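Local coordinates for HemO (Neisseria meningitidis, PDB 1J77), which binds heme through an axial histidine and, like other members of the heme oxygenase family, probably cleaves the porphyrin ring oxidatively, at residues 121-124 with 125-129; 76-79 with 80-84. All blocks are in the same frame, centred on the assembly; numbering follows the deposited sequence.

In the fold
HemO is built from helices and connecting loops, with no strands, and both contacts are local, between residues about four apart in one helix, while outward side chains pack on other parts of the fold. Interaction 2 comes first along the chain, at the start of helix 78-87; interaction 1 follows and takes in the whole of the short helix 122-129, with helix 104-119 between them. Their centres lie about 16 Å apart and their nearest atoms about 7 Å, so they do not touch. They share neighbours nonetheless: both pack on helix 39-60 and on the loop that holds Ala139 to Leu142. Interaction 1 supplies Phe123 and Leu124 to the heme pocket, whereas in interaction 2 the Arg77 side chain stays about 11 Å from the heme.

Interaction 1: 121-124 with 125-129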
loop_
_atom_site.group_PDB
_atom_site.type_symbol
_atom_site.label_atom_id
_atom_site.label_comp_id
_atom_site.label_asym_id
_atom_site.label_seq_id
_atom_site.Cartn_x
_atom_site.Cartn_y
_atom_site.Cartn_z
ATOM N N ALA A 121 -3.317 -8.249 0.677
ATOM C CA ALA A 121 -4.157 -7.881 1.808
ATOM C C ALA A 121 -5.091 -8.969 2.328
ATOM O O ALA A 121 -5.844 -8.734 3.240
ATOM C CB ALA A 121 -4.996 -6.652 1.429
ATOM N N ALA A 122 -5.059 -10.151 1.753
ATOM C CA ALA A 122 -5.906 -11.235 2.259
ATOM C C ALA A 122 -5.655 -11.597 3.742
ATOM O O ALA A 122 -6.597 -11.852 4.515
ATOM C CB ALA A 122 -5.709 -12.455 1.421
ATOM N N PHE A 123 -4.391 -11.638 4.144
ATOM C CA PHE A 123 -4.094 -12.009 5.532
ATOM C C PHE A 123 -4.673 -10.964 6.436
ATOM O O PHE A 123 -5.315 -11.253 7.440
ATOM C CB PHE A 123 -2.583 -12.138 5.722
ATOM C CG PHE A 123 -2.169 -12.426 7.112
ATOM C CD1 PHE A 123 -2.032 -13.740 7.544
ATOM C CD2 PHE A 123 -1.877 -11.388 7.981
ATOM C CE1 PHE A 123 -1.632 -14.022 8.844
ATOM C CE2 PHE A 123 -1.493 -11.666 9.276
ATOM C CZ PHE A 123 -1.364 -12.987 9.701
ATOM N N LEU A 124 -4.471 -9.691 6.112
ATOM C CA LEU A 124 -5.000 -8.633 6.935
ATOM C C LEU A 124 -6.531 -8.670 6.963
ATOM O O LEU A 124 -7.134 -8.369 7.992
ATOM C CB LEU A 124 -4.531 -7.272 6.434
ATOM C CG LEU A 124 -3.043 -6.950 6.579
ATOM C CD1 LEU A 124 -2.813 -5.723 5.802
ATOM C CD2 LEU A 124 -2.619 -6.762 8.043
ATOM N N PHE A 125 -7.133 -8.941 5.798
ATOM C CA PHE A 125 -8.597 -9.027 5.721
ATOM C C PHE A 125 -9.079 -10.156 6.629
ATOM O O PHE A 125 -10.079 -10.029 7.363
ATOM C CB PHE A 125 -9.052 -9.282 4.276
ATOM C CG PHE A 125 -10.523 -9.100 4.041
ATOM C CD1 PHE A 125 -11.170 -7.946 4.434
ATOM C CD2 PHE A 125 -11.237 -10.076 3.358
ATOM C CE1 PHE A 125 -12.522 -7.784 4.187
ATOM C CE2 PHE A 125 -12.604 -9.902 3.098
ATOM C CZ PHE A 125 -13.223 -8.761 3.514
ATOM N N LYS A 126 -8.388 -11.282 6.582
ATOM C CA LYS A 126 -8.786 -12.408 7.464
ATOM C C LYS A 126 -8.759 -11.993 8.930
ATOM O O LYS A 126 -9.674 -12.295 9.699
ATOM C CB LYS A 126 -7.925 -13.642 7.249
ATOM C CG LYS A 126 -8.065 -14.692 8.347
ATOM C CD LYS A 126 -7.103 -15.816 8.194
ATOM C CE LYS A 126 -7.296 -16.779 9.369
ATOM N NZ LYS A 126 -7.029 -18.188 9.063
ATOM N N HIS A 127 -7.716 -11.266 9.335
ATOM C CA HIS A 127 -7.626 -10.912 10.746
ATOM C C HIS A 127 -8.554 -9.783 11.194
ATOM O O HIS A 127 -8.973 -9.724 12.350
ATOM C CB HIS A 127 -6.149 -10.667 11.114
ATOM C CG HIS A 127 -5.430 -11.939 11.364
ATOM N ND1 HIS A 127 -4.868 -12.706 10.368
ATOM C CD2 HIS A 127 -5.319 -12.661 12.499
ATOM C CE1 HIS A 127 -4.393 -13.822 10.896
ATOM N NE2 HIS A 127 -4.613 -13.791 12.193
ATOM N N ALA A 128 -8.893 -8.892 10.266
ATOM C CA ALA A 128 -9.867 -7.858 10.526
ATOM C C ALA A 128 -11.261 -8.472 10.798
ATOM O O ALA A 128 -11.999 -7.981 11.661
ATOM C CB ALA A 128 -9.947 -6.899 9.308
ATOM N N GLN A 129 -11.562 -9.547 10.080
ATOM C CA GLN A 129 -12.835 -10.301 10.222
ATOM C C GLN A 129 -13.040 -10.888 11.605
ATOM O O GLN A 129 -14.188 -11.040 12.061
ATOM C CB GLN A 129 -12.933 -11.406 9.159
ATOM C CG GLN A 129 -13.299 -10.863 7.792
ATOM C CD GLN A 129 -13.293 -11.923 6.698
ATOM O OE1 GLN A 129 -12.241 -12.261 6.151
ATOM N NE2 GLN A 129 -14.487 -12.427 6.349
#
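Phe125 opens the second half of a short alpha-helix, where each backbone N-H reaches back four residues: its N donates to Ala121 O at 2.9 Å. From this point its ring swings away from residues 121-124 and packs on the loop side chains of Leu142 and Pro144 and on Arg149 of helix 149-162. Lys126 continues the ladder, N to Ala122 O at 2.8 Å, while its CB rests beside the same carbonyl. At His127 the regular pattern gains an i/i+4 side-chain contact. Phe123 O accepts two N-H groups, backbone N of His127 at 3.1 Å and ring ND1 at 3.3 Å, which arrive from opposite faces of the carbonyl plane. The ND1 donor sits above that plane, yet the oxygen lies almost in the plane of the imidazole, a restraint on how the ring is turned. That same ring leans obliquely over one face of Phe123, with planes at 38° and centroids 4.4 Å apart; Phe123 can meet it because its CG is anti to the backbone N (chi1 176°). Phe123 also touches the heme, which makes His127 a second-shell neighbour of the pocket. Ala128 adds the last bond between the two halves, N to Leu124 O at 2.9 Å, and Leu124 also touches the heme; the CB of Ala128 lies 3.4 Å from Leu124 O.

Interaction 2: 76-79 with 80-84; sequences ARYD and AVTQD
Tyr78 O is gripped from Thr82 by the backbone N at 3.0 Å. The hydroxyl OG1 of the same threonine also stands 3.0 Å from Tyr78 O, although its proton has a second acceptor within reach and the bond is not settled. A chi1 of -69° sets OG1 beside the threonine's own backbone N, facing back along the helix to the preceding turn. Tyr78, with CG anti to its N, carries its ring across the hydroxyl, and CE1 comes 3.6 Å from OG1 in an oblique approach. The tyrosine side chain also packs on Ser50 and Lys54 of helix 39-60.

The neighbouring bonds follow the same i/i+4 rhythm. Val81 N points nearly straight at Arg77 O (3.0 Å, N-H...O angle 173°), and CG2 of the valine rests against that oxygen at 3.4 Å, a close hydrocarbon cover for the carbonyl. Gln83 N donates to Asp79 O at 2.9 Å. At Ala80, one residue before Val81, a water stands in: it accepts from Ala80 N and donates to Ala76 O, linking the first turn to the residues that lead into it. The carboxylate of Asp79, close to this end, would probably be favoured by the helix dipole. Further on, Asp84 joins the helix to a loop, OD1 bonding to Arg140 N and OD2 to His141 ND1. The water at Ala80 and the Val81 to Arg77 bond are characteristic of the N-terminal first turn of an alpha-helix, whose early N-H groups lack preceding helical carbonyls and may turn to water.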
loop_
_atom_site.group_PDB
_atom_site.type_symbol
_atom_site.label_atom_id
_atom_site.label_comp_id
_atom_site.label_asym_id
_atom_site.label_seq_id
_atom_site.Cartn_x
_atom_site.Cartn_y
_atom_site.Cartn_z
ATOM N N ALA A 76 -8.052 2.923 -6.953
ATOM C CA ALA A 76 -7.645 3.584 -5.703
ATOM C C ALA A 76 -8.491 3.196 -4.491
ATOM O O ALA A 76 -9.706 3.000 -4.586
ATOM C CB ALA A 76 -7.626 5.087 -5.862
ATOM N N ARG A 77 -7.834 3.068 -3.334
ATOM C CA ARG A 77 -8.519 2.643 -2.112
ATOM C C ARG A 77 -8.683 3.714 -1.040
ATOM O O ARG A 77 -9.127 3.466 0.059
ATOM C CB ARG A 77 -7.726 1.508 -1.474
ATOM C CG ARG A 77 -7.460 0.340 -2.358
ATOM C CD ARG A 77 -8.656 -0.480 -2.609
ATOM N NE ARG A 77 -8.290 -1.824 -3.042
ATOM C CZ ARG A 77 -9.076 -2.613 -3.759
ATOM N NH1 ARG A 77 -10.278 -2.195 -4.139
ATOM N NH2 ARG A 77 -8.668 -3.826 -4.099
ATOM N N TYR A 78 -8.286 4.936 -1.332
ATOM C CA TYR A 78 -8.416 5.976 -0.350
ATOM C C TYR A 78 -9.836 6.202 0.103
ATOM O O TYR A 78 -10.089 6.365 1.288
ATOM C CB TYR A 78 -7.798 7.252 -0.938
ATOM C CG TYR A 78 -7.815 8.493 -0.083
ATOM C CD1 TYR A 78 -7.443 8.492 1.241
ATOM C CD2 TYR A 78 -8.157 9.706 -0.666
ATOM C CE1 TYR A 78 -7.465 9.614 1.972
ATOM C CE2 TYR A 78 -8.154 10.870 0.063
ATOM C CZ TYR A 78 -7.823 10.826 1.372
ATOM O OH TYR A 78 -7.840 12.002 2.080
ATOM N N ASP A 79 -10.776 6.209 -0.825
ATOM C CA ASP A 79 -12.163 6.403 -0.440
ATOM C C ASP A 79 -12.618 5.290 0.535
ATOM O O ASP A 79 -13.247 5.571 1.577
ATOM C CB ASP A 79 -13.080 6.443 -1.685
ATOM C CG ASP A 79 -12.949 7.719 -2.522
ATOM O OD1 ASP A 79 -12.654 8.823 -1.973
ATOM O OD2 ASP A 79 -13.195 7.680 -3.768
ATOM N N ALA A 80 -12.217 4.055 0.221
ATOM C CA ALA A 80 -12.600 2.886 1.038
ATOM C C ALA A 80 -12.009 2.988 2.442
ATOM O O ALA A 80 -12.727 2.787 3.402
ATOM C CB ALA A 80 -12.205 1.583 0.339
ATOM N N VAL A 81 -10.716 3.302 2.586
ATOM C CA VAL A 81 -10.127 3.482 3.928
ATOM C C VAL A 81 -10.816 4.609 4.694
ATOM O O VAL A 81 -10.991 4.553 5.892
ATOM C CB VAL A 81 -8.597 3.875 3.930
ATOM C CG1 VAL A 81 -8.033 3.856 5.365
ATOM C CG2 VAL A 81 -7.792 2.954 3.117
ATOM N N THR A 82 -11.180 5.674 4.004
ATOM C CA THR A 82 -11.798 6.782 4.670
ATOM C C THR A 82 -13.208 6.393 5.170
ATOM O O THR A 82 -13.652 6.861 6.213
ATOM C CB THR A 82 -11.896 7.965 3.699
ATOM O OG1 THR A 82 -10.584 8.481 3.412
ATOM C CG2 THR A 82 -12.616 9.082 4.349
ATOM N N GLN A 83 -13.906 5.567 4.405
ATOM C CA GLN A 83 -15.215 5.057 4.836
ATOM C C GLN A 83 -15.021 4.071 6.019
ATOM O O GLN A 83 -15.828 4.004 6.952
ATOM C CB GLN A 83 -15.917 4.361 3.663
ATOM C CG GLN A 83 -17.277 3.781 4.025
ATOM C CD GLN A 83 -18.336 4.807 4.423
ATOM O OE1 GLN A 83 -18.702 4.935 5.600
ATOM N NE2 GLN A 83 -18.864 5.492 3.433
ATOM N N ASP A 84 -13.943 3.296 5.999
ATOM C CA ASP A 84 -13.688 2.414 7.127
ATOM C C ASP A 84 -13.506 3.223 8.395
ATOM O O ASP A 84 -13.963 2.812 9.473
ATOM C CB ASP A 84 -12.423 1.586 6.864
ATOM C CG ASP A 84 -12.648 0.460 5.881
ATOM O OD1 ASP A 84 -13.814 -0.020 5.763
ATOM O OD2 ASP A 84 -11.736 -0.016 5.161
HETATM O O HOH W 1 -11.620 3.396 -2.612
#